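Nucleoplasmin-like protein (Drosophila melanogaster, PDB 1NLQ) binds core histones and acts in the ATP-facilitated assembly of approximately regularly spaced nucleosomal arrays, this chain being its pentamer-forming N-terminal core. Local coordinates at residues 37-42 against 95-100; 46-51 against 66-71. All coordinates share one frame; numbering follows the deposited sequence.

Overall arrangement
From the N terminus, the chain lays down strand 4-11 as an edge, within this chain, of one four-stranded antiparallel sheet and strand 17-20 as an edge of a second. Strand 31-39 returns to the first sheet, and its end with the following loop forms residues 37-42. Strand 48-55 then starts in the second sheet and turns back as strand 60-68, so interaction 2 closes a short hairpin loop. Interaction 1 closes the wider loop when residues 95-100 reach 37-42, and the whole of interaction 2 falls within that span. Each contact thus belongs to a different sheet of the beta sandwich, and they meet between the sheets, where Leu39 packs on Asn49, Leu67 and Ala69.

Interaction 1: 37-42 against 95-100; sequences ILLGAE and GPVYIH
Leu38 and Tyr98 form the antiparallel hydrogen-bonded pair here, where strands 37-39 and 97-100 run at 159°, axes 4.6 Å apart at closest. Leu38 N reaches Tyr98 O at 2.9 Å, and Tyr98 N returns to Leu38 O. Past the strand end, Gly40 N bonds Pro96 O at 2.8 Å, just after the cis peptide preceding Pro96. On the face turned to the other sheet, Ile37 CG2 meets Val97 CG1 at 3.5 Å and Leu39 CD1 rests against Val97 CG2; Asn49 and Leu67 lie beyond. On the other face, with CG anti to the carbonyl carbon (chi1 -43°), the Tyr98 ring is laid along residues 38-40, CD1 by Leu38 CD2 and CE1 3.6 Å from Gly40 CA. Leu38 CD2 comes to the edge of the His100 ring, at CE1, while His100 ND1 bonds Gln36. Tyr98 OH and Ala41 N share a water, 2.8 Å from OH. Replacing Tyr98 with alanine would probably open a gap over Gly40 and cost that water its hydroxyl partner. Chemically, the contact is two-sided: Ile37, Leu39 and Val97 give the inner face an apolar surface, whereas the outer face, packed on a neighbouring subunit, combines leucine with polar aromatic groups.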
ATOM      1  N   ILE A  37      -9.161   1.194  -5.385  1.00 13.21           N
ATOM      2  CA  ILE A  37     -10.616   1.296  -5.420  1.00 13.21           C
ATOM      3  C   ILE A  37     -10.866   2.405  -4.417  1.00 13.21           C
ATOM      4  O   ILE A  37     -10.581   2.267  -3.228  1.00 13.21           O
ATOM      5  CB  ILE A  37     -11.305  -0.021  -5.011  1.00 14.13           C
ATOM      6  CG1 ILE A  37     -10.925  -1.114  -6.017  1.00 14.13           C
ATOM      7  CG2 ILE A  37     -12.819   0.161  -5.026  1.00 14.13           C
ATOM      8  CD1 ILE A  37     -11.574  -2.470  -5.775  1.00 14.13           C
ATOM      9  N   LEU A  38     -11.394   3.508  -4.927  1.00 15.15           N
ATOM     10  CA  LEU A  38     -11.600   4.720  -4.157  1.00 15.15           C
ATOM     11  C   LEU A  38     -13.048   5.162  -4.029  1.00 15.15           C
ATOM     12  O   LEU A  38     -13.800   5.126  -5.002  1.00 15.15           O
ATOM     13  CB  LEU A  38     -10.770   5.814  -4.834  1.00 15.45           C
ATOM     14  CG  LEU A  38     -10.759   7.268  -4.371  1.00 15.45           C
ATOM     15  CD1 LEU A  38     -10.125   7.397  -2.991  1.00 15.45           C
ATOM     16  CD2 LEU A  38      -9.968   8.069  -5.397  1.00 15.45           C
ATOM     17  N   LEU A  39     -13.424   5.584  -2.821  1.00 13.91           N
ATOM     18  CA  LEU A  39     -14.780   6.042  -2.545  1.00 13.91           C
ATOM     19  C   LEU A  39     -14.906   7.538  -2.854  1.00 13.91           C
ATOM     20  O   LEU A  39     -14.105   8.343  -2.397  1.00 13.91           O
ATOM     21  CB  LEU A  39     -15.122   5.784  -1.077  1.00 14.26           C
ATOM     22  CG  LEU A  39     -16.551   6.140  -0.641  1.00 14.26           C
ATOM     23  CD1 LEU A  39     -17.546   5.216  -1.328  1.00 14.26           C
ATOM     24  CD2 LEU A  39     -16.667   6.007   0.872  1.00 14.26           C
ATOM     25  N   GLY A  40     -15.922   7.899  -3.631  1.00 14.67           N
ATOM     26  CA  GLY A  40     -16.120   9.298  -3.983  1.00 14.67           C
ATOM     27  C   GLY A  40     -16.430  10.203  -2.805  1.00 14.67           C
ATOM     28  O   GLY A  40     -17.015   9.773  -1.811  1.00 14.67           O
ATOM     29  N   ALA A  41     -16.050  11.471  -2.931  1.00 17.08           N
ATOM     30  CA  ALA A  41     -16.271  12.460  -1.880  1.00 17.08           C
ATOM     31  C   ALA A  41     -17.745  12.635  -1.501  1.00 17.08           C
ATOM     32  O   ALA A  41     -18.057  12.965  -0.363  1.00 17.08           O
ATOM     33  CB  ALA A  41     -15.679  13.808  -2.312  1.00 13.50           C
ATOM     34  N   GLU A  42     -18.643  12.402  -2.451  1.00 19.30           N
ATOM     35  CA  GLU A  42     -20.078  12.548  -2.207  1.00 19.30           C
ATOM     36  C   GLU A  42     -20.712  11.363  -1.487  1.00 19.30           C
ATOM     37  O   GLU A  42     -21.889  11.427  -1.116  1.00 19.30           O
ATOM     38  CB  GLU A  42     -20.816  12.755  -3.529  1.00 39.78           C
ATOM     39  CG  GLU A  42     -20.182  13.767  -4.450  1.00 39.78           C
ATOM     40  CD  GLU A  42     -20.458  15.180  -4.036  1.00 39.78           C
ATOM     41  OE1 GLU A  42     -20.106  15.551  -2.891  1.00 39.78           O
ATOM     42  OE2 GLU A  42     -21.039  15.927  -4.855  1.00 39.78           O
ATOM     43  N   GLY A  95     -22.316   4.602  -3.838  1.00 19.24           N
ATOM     44  CA  GLY A  95     -21.131   5.182  -4.434  1.00 19.24           C
ATOM     45  C   GLY A  95     -21.151   6.702  -4.469  1.00 19.24           C
ATOM     46  O   GLY A  95     -21.796   7.336  -3.641  1.00 19.24           O
ATOM     47  N   PRO A  96     -20.455   7.318  -5.434  1.00 17.09           N
ATOM     48  CA  PRO A  96     -19.681   6.608  -6.453  1.00 17.09           C
ATOM     49  C   PRO A  96     -18.405   5.951  -5.938  1.00 17.09           C
ATOM     50  O   PRO A  96     -17.858   6.335  -4.904  1.00 17.09           O
ATOM     51  CB  PRO A  96     -19.396   7.694  -7.491  1.00 21.14           C
ATOM     52  CG  PRO A  96     -19.335   8.938  -6.670  1.00 21.14           C
ATOM     53  CD  PRO A  96     -20.437   8.776  -5.665  1.00 21.14           C
ATOM     54  N   VAL A  97     -17.966   4.931  -6.666  1.00 17.06           N
ATOM     55  CA  VAL A  97     -16.741   4.219  -6.348  1.00 17.06           C
ATOM     56  C   VAL A  97     -15.929   4.151  -7.640  1.00 17.06           C
ATOM     57  O   VAL A  97     -16.463   3.834  -8.706  1.00 17.06           O
ATOM     58  CB  VAL A  97     -17.023   2.789  -5.838  1.00 15.23           C
ATOM     59  CG1 VAL A  97     -15.711   2.039  -5.629  1.00 15.23           C
ATOM     60  CG2 VAL A  97     -17.797   2.858  -4.535  1.00 15.23           C
ATOM     61  N   TYR A  98     -14.643   4.468  -7.551  1.00 15.72           N
ATOM     62  CA  TYR A  98     -13.786   4.446  -8.722  1.00 15.72           C
ATOM     63  C   TYR A  98     -12.813   3.269  -8.653  1.00 15.72           C
ATOM     64  O   TYR A  98     -12.242   2.985  -7.602  1.00 15.72           O
ATOM     65  CB  TYR A  98     -13.003   5.761  -8.823  1.00 17.99           C
ATOM     66  CG  TYR A  98     -13.831   6.991  -8.527  1.00 17.99           C
ATOM     67  CD1 TYR A  98     -13.619   7.734  -7.362  1.00 17.99           C
ATOM     68  CD2 TYR A  98     -14.831   7.414  -9.406  1.00 17.99           C
ATOM     69  CE1 TYR A  98     -14.377   8.866  -7.083  1.00 17.99           C
ATOM     70  CE2 TYR A  98     -15.595   8.549  -9.127  1.00 17.99           C
ATOM     71  CZ  TYR A  98     -15.362   9.262  -7.969  1.00 17.99           C
ATOM     72  OH  TYR A  98     -16.132  10.373  -7.688  1.00 17.99           O
ATOM     73  N   ILE A  99     -12.635   2.584  -9.775  1.00 13.47           N
ATOM     74  CA  ILE A  99     -11.714   1.451  -9.838  1.00 13.47           C
ATOM     75  C   ILE A  99     -10.579   1.838 -10.781  1.00 13.47           C
ATOM     76  O   ILE A  99     -10.824   2.184 -11.941  1.00 13.47           O
ATOM     77  CB  ILE A  99     -12.426   0.182 -10.362  1.00 15.25           C
ATOM     78  CG1 ILE A  99     -13.567  -0.196  -9.413  1.00 15.25           C
ATOM     79  CG2 ILE A  99     -11.442  -0.968 -10.459  1.00 15.25           C
ATOM     80  CD1 ILE A  99     -14.429  -1.351  -9.902  1.00 15.25           C
ATOM     81  N   HIS A 100      -9.346   1.798 -10.279  1.00 13.21           N
ATOM     82  CA  HIS A 100      -8.175   2.167 -11.070  1.00 13.21           C
ATOM     83  C   HIS A 100      -7.173   1.030 -11.229  1.00 13.21           C
ATOM     84  O   HIS A 100      -6.969   0.232 -10.316  1.00 13.21           O
ATOM     85  CB  HIS A 100      -7.443   3.343 -10.422  1.00 13.25           C
ATOM     86  CG  HIS A 100      -8.322   4.510 -10.102  1.00 13.25           C
ATOM     87  ND1 HIS A 100      -8.472   4.991  -8.821  1.00 13.25           N
ATOM     88  CD2 HIS A 100      -9.080   5.305 -10.895  1.00 13.25           C
ATOM     89  CE1 HIS A 100      -9.286   6.032  -8.836  1.00 13.25           C
ATOM     90  NE2 HIS A 100      -9.668   6.243 -10.082  1.00 13.25           N
TER
HETATM   91  O   HOH W   1     -15.190  12.335  -5.888  1.00 11.28           O
HETATM   92  O   HOH W   2     -23.119   9.875  -3.812  1.00 36.62           O

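Interaction 2: 46-51 against 66-71; sequences NEFNVV and VLKAGE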
ATOM      1  N   ASN A  46     -20.668   7.145   6.720  1.00 27.05           N
ATOM      2  CA  ASN A  46     -21.035   5.915   7.425  1.00 27.05           C
ATOM      3  C   ASN A  46     -21.780   4.847   6.636  1.00 27.05           C
ATOM      4  O   ASN A  46     -22.239   3.865   7.221  1.00 27.05           O
ATOM      5  CB  ASN A  46     -21.837   6.247   8.687  1.00 36.90           C
ATOM      6  CG  ASN A  46     -21.081   7.164   9.615  1.00 36.90           C
ATOM      7  OD1 ASN A  46     -19.878   6.975   9.841  1.00 36.90           O
ATOM      8  ND2 ASN A  46     -21.773   8.164  10.164  1.00 36.90           N
ATOM      9  N   GLU A  47     -21.906   5.029   5.325  1.00 20.22           N
ATOM     10  CA  GLU A  47     -22.579   4.048   4.496  1.00 20.22           C
ATOM     11  C   GLU A  47     -21.571   3.105   3.861  1.00 20.22           C
ATOM     12  O   GLU A  47     -20.667   3.529   3.139  1.00 20.22           O
ATOM     13  CB  GLU A  47     -23.378   4.730   3.397  1.00 25.51           C
ATOM     14  CG  GLU A  47     -23.828   3.787   2.315  1.00 25.51           C
ATOM     15  CD  GLU A  47     -24.449   4.524   1.165  1.00 25.51           C
ATOM     16  OE1 GLU A  47     -25.573   5.031   1.355  1.00 25.51           O
ATOM     17  OE2 GLU A  47     -23.811   4.600   0.085  1.00 25.51           O
ATOM     18  N   PHE A  48     -21.730   1.818   4.131  1.00 17.49           N
ATOM     19  CA  PHE A  48     -20.830   0.837   3.560  1.00 17.49           C
ATOM     20  C   PHE A  48     -21.031   0.722   2.064  1.00 17.49           C
ATOM     21  O   PHE A  48     -22.158   0.649   1.576  1.00 17.49           O
ATOM     22  CB  PHE A  48     -21.041  -0.532   4.204  1.00 19.36           C
ATOM     23  CG  PHE A  48     -20.282  -0.723   5.476  1.00 19.36           C
ATOM     24  CD1 PHE A  48     -20.948  -0.878   6.686  1.00 19.36           C
ATOM     25  CD2 PHE A  48     -18.889  -0.744   5.469  1.00 19.36           C
ATOM     26  CE1 PHE A  48     -20.240  -1.051   7.872  1.00 19.36           C
ATOM     27  CE2 PHE A  48     -18.168  -0.916   6.657  1.00 19.36           C
ATOM     28  CZ  PHE A  48     -18.842  -1.070   7.856  1.00 19.36           C
ATOM     29  N   ASN A  49     -19.918   0.719   1.343  1.00 16.68           N
ATOM     30  CA  ASN A  49     -19.924   0.574  -0.103  1.00 16.68           C
ATOM     31  C   ASN A  49     -19.060  -0.641  -0.366  1.00 16.68           C
ATOM     32  O   ASN A  49     -17.886  -0.660  -0.009  1.00 16.68           O
ATOM     33  CB  ASN A  49     -19.343   1.818  -0.772  1.00 16.12           C
ATOM     34  CG  ASN A  49     -20.394   2.880  -1.026  1.00 16.12           C
ATOM     35  OD1 ASN A  49     -20.882   3.027  -2.146  1.00 16.12           O
ATOM     36  ND2 ASN A  49     -20.760   3.611   0.017  1.00 16.12           N
ATOM     37  N   VAL A  50     -19.652  -1.656  -0.983  1.00 15.38           N
ATOM     38  CA  VAL A  50     -18.949  -2.899  -1.249  1.00 15.38           C
ATOM     39  C   VAL A  50     -18.923  -3.244  -2.726  1.00 15.38           C
ATOM     40  O   VAL A  50     -19.961  -3.259  -3.386  1.00 15.38           O
ATOM     41  CB  VAL A  50     -19.615  -4.067  -0.473  1.00 15.90           C
ATOM     42  CG1 VAL A  50     -18.869  -5.371  -0.723  1.00 15.90           C
ATOM     43  CG2 VAL A  50     -19.639  -3.734   1.008  1.00 15.90           C
ATOM     44  N   VAL A  51     -17.725  -3.510  -3.234  1.00 15.60           N
ATOM     45  CA  VAL A  51     -17.536  -3.881  -4.629  1.00 15.60           C
ATOM     46  C   VAL A  51     -17.212  -5.366  -4.656  1.00 15.60           C
ATOM     47  O   VAL A  51     -16.340  -5.831  -3.933  1.00 15.60           O
ATOM     48  CB  VAL A  51     -16.371  -3.108  -5.279  1.00 17.63           C
ATOM     49  CG1 VAL A  51     -16.162  -3.575  -6.713  1.00 17.63           C
ATOM     50  CG2 VAL A  51     -16.652  -1.617  -5.247  1.00 17.63           C
ATOM     51  N   VAL A  66     -14.317  -2.888   0.608  1.00 13.41           N
ATOM     52  CA  VAL A  66     -15.335  -2.527   1.588  1.00 13.41           C
ATOM     53  C   VAL A  66     -14.885  -1.133   1.998  1.00 13.41           C
ATOM     54  O   VAL A  66     -13.838  -0.980   2.628  1.00 13.41           O
ATOM     55  CB  VAL A  66     -15.332  -3.450   2.824  1.00 14.58           C
ATOM     56  CG1 VAL A  66     -16.320  -2.910   3.878  1.00 14.58           C
ATOM     57  CG2 VAL A  66     -15.737  -4.854   2.421  1.00 14.58           C
ATOM     58  N   LEU A  67     -15.657  -0.121   1.611  1.00 15.23           N
ATOM     59  CA  LEU A  67     -15.324   1.266   1.906  1.00 15.23           C
ATOM     60  C   LEU A  67     -16.442   1.939   2.696  1.00 15.23           C
ATOM     61  O   LEU A  67     -17.594   1.509   2.658  1.00 15.23           O
ATOM     62  CB  LEU A  67     -15.110   2.038   0.601  1.00 16.74           C
ATOM     63  CG  LEU A  67     -14.147   1.432  -0.428  1.00 16.74           C
ATOM     64  CD1 LEU A  67     -14.288   2.161  -1.748  1.00 16.74           C
ATOM     65  CD2 LEU A  67     -12.719   1.504   0.085  1.00 16.74           C
ATOM     66  N   LYS A  68     -16.092   2.994   3.423  1.00 16.07           N
ATOM     67  CA  LYS A  68     -17.078   3.737   4.199  1.00 16.07           C
ATOM     68  C   LYS A  68     -16.522   5.098   4.586  1.00 16.07           C
ATOM     69  O   LYS A  68     -15.482   5.190   5.231  1.00 16.07           O
ATOM     70  CB  LYS A  68     -17.480   2.955   5.456  1.00 24.00           C
ATOM     71  CG  LYS A  68     -18.596   3.647   6.257  1.00 24.00           C
ATOM     72  CD  LYS A  68     -19.204   2.763   7.345  1.00 24.00           C
ATOM     73  CE  LYS A  68     -18.216   2.425   8.442  1.00 24.00           C
ATOM     74  NZ  LYS A  68     -18.917   1.849   9.637  1.00 24.00           N
ATOM     75  N   ALA A  69     -17.215   6.153   4.166  1.00 17.60           N
ATOM     76  CA  ALA A  69     -16.800   7.516   4.482  1.00 17.60           C
ATOM     77  C   ALA A  69     -16.664   7.646   5.996  1.00 17.60           C
ATOM     78  O   ALA A  69     -17.587   7.316   6.739  1.00 17.60           O
ATOM     79  CB  ALA A  69     -17.837   8.507   3.956  1.00 16.81           C
ATOM     80  N   GLY A  70     -15.511   8.124   6.448  1.00 22.70           N
ATOM     81  CA  GLY A  70     -15.278   8.265   7.875  1.00 22.70           C
ATOM     82  C   GLY A  70     -14.384   7.168   8.427  1.00 22.70           C
ATOM     83  O   GLY A  70     -13.797   7.317   9.504  1.00 22.70           O
ATOM     84  N   GLU A  71     -14.263   6.064   7.694  1.00 19.44           N
ATOM     85  CA  GLU A  71     -13.429   4.951   8.133  1.00 19.44           C
ATOM     86  C   GLU A  71     -12.408   4.494   7.086  1.00 19.44           C
ATOM     87  O   GLU A  71     -11.201   4.456   7.342  1.00 19.44           O
ATOM     88  CB  GLU A  71     -14.282   3.732   8.520  1.00 22.74           C
ATOM     89  CG  GLU A  71     -13.415   2.515   8.872  1.00 22.74           C
ATOM     90  CD  GLU A  71     -14.115   1.177   8.669  1.00 22.74           C
ATOM     91  OE1 GLU A  71     -14.795   0.705   9.602  1.00 22.74           O
ATOM     92  OE2 GLU A  71     -13.984   0.598   7.563  1.00 22.74           O
TER
HETATM   93  O   HOH W   3     -19.725   6.064   2.696  1.00 20.33           O
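Lys68 lies over the Phe48 ring in a CH-pi contact at the open end of a beta hairpin, strands 48-55 and 60-68, in one sheet of the nucleoplasmin beta sandwich. Asn49 and Leu67 form an antiparallel hydrogen-bonded pair, Asn49 N to Leu67 O at 2.8 Å and Leu67 N to Asn49 O. Beyond, the chains stay linked: a water bridges Glu47 O and Ala69 N, and Asn46 N bonds Ala69 O at 3.1 Å. Leu67 and Asn49 face the sandwich interior. Asn49 ND2 gives two bent bonds, to Glu47 OE2 and, from above the carbonyl plane, to Glu47 O; with Gly95 N at OD1 they probably set the amide's rotation. Glu47 OE2 also takes Ser94 N and pairs with Lys44. The opposite face carries Phe48, Val50, Val66 and Lys68, and meets Leu39, Ala41 and Arg73 of a neighbouring subunit. Val66 CG1 lies 3.7 Å from Phe48 CD2. Lys68, inferred to take part in the contact between pentamers, has CG anti to the backbone N (chi1 -176°), which carries its chain across the ring; a bend at chi3 turns NZ to within 3.4 Å of Phe48 CZ. Lys68 CD sits 3.7 Å from the Phe48 ring centroid, 5° off the normal.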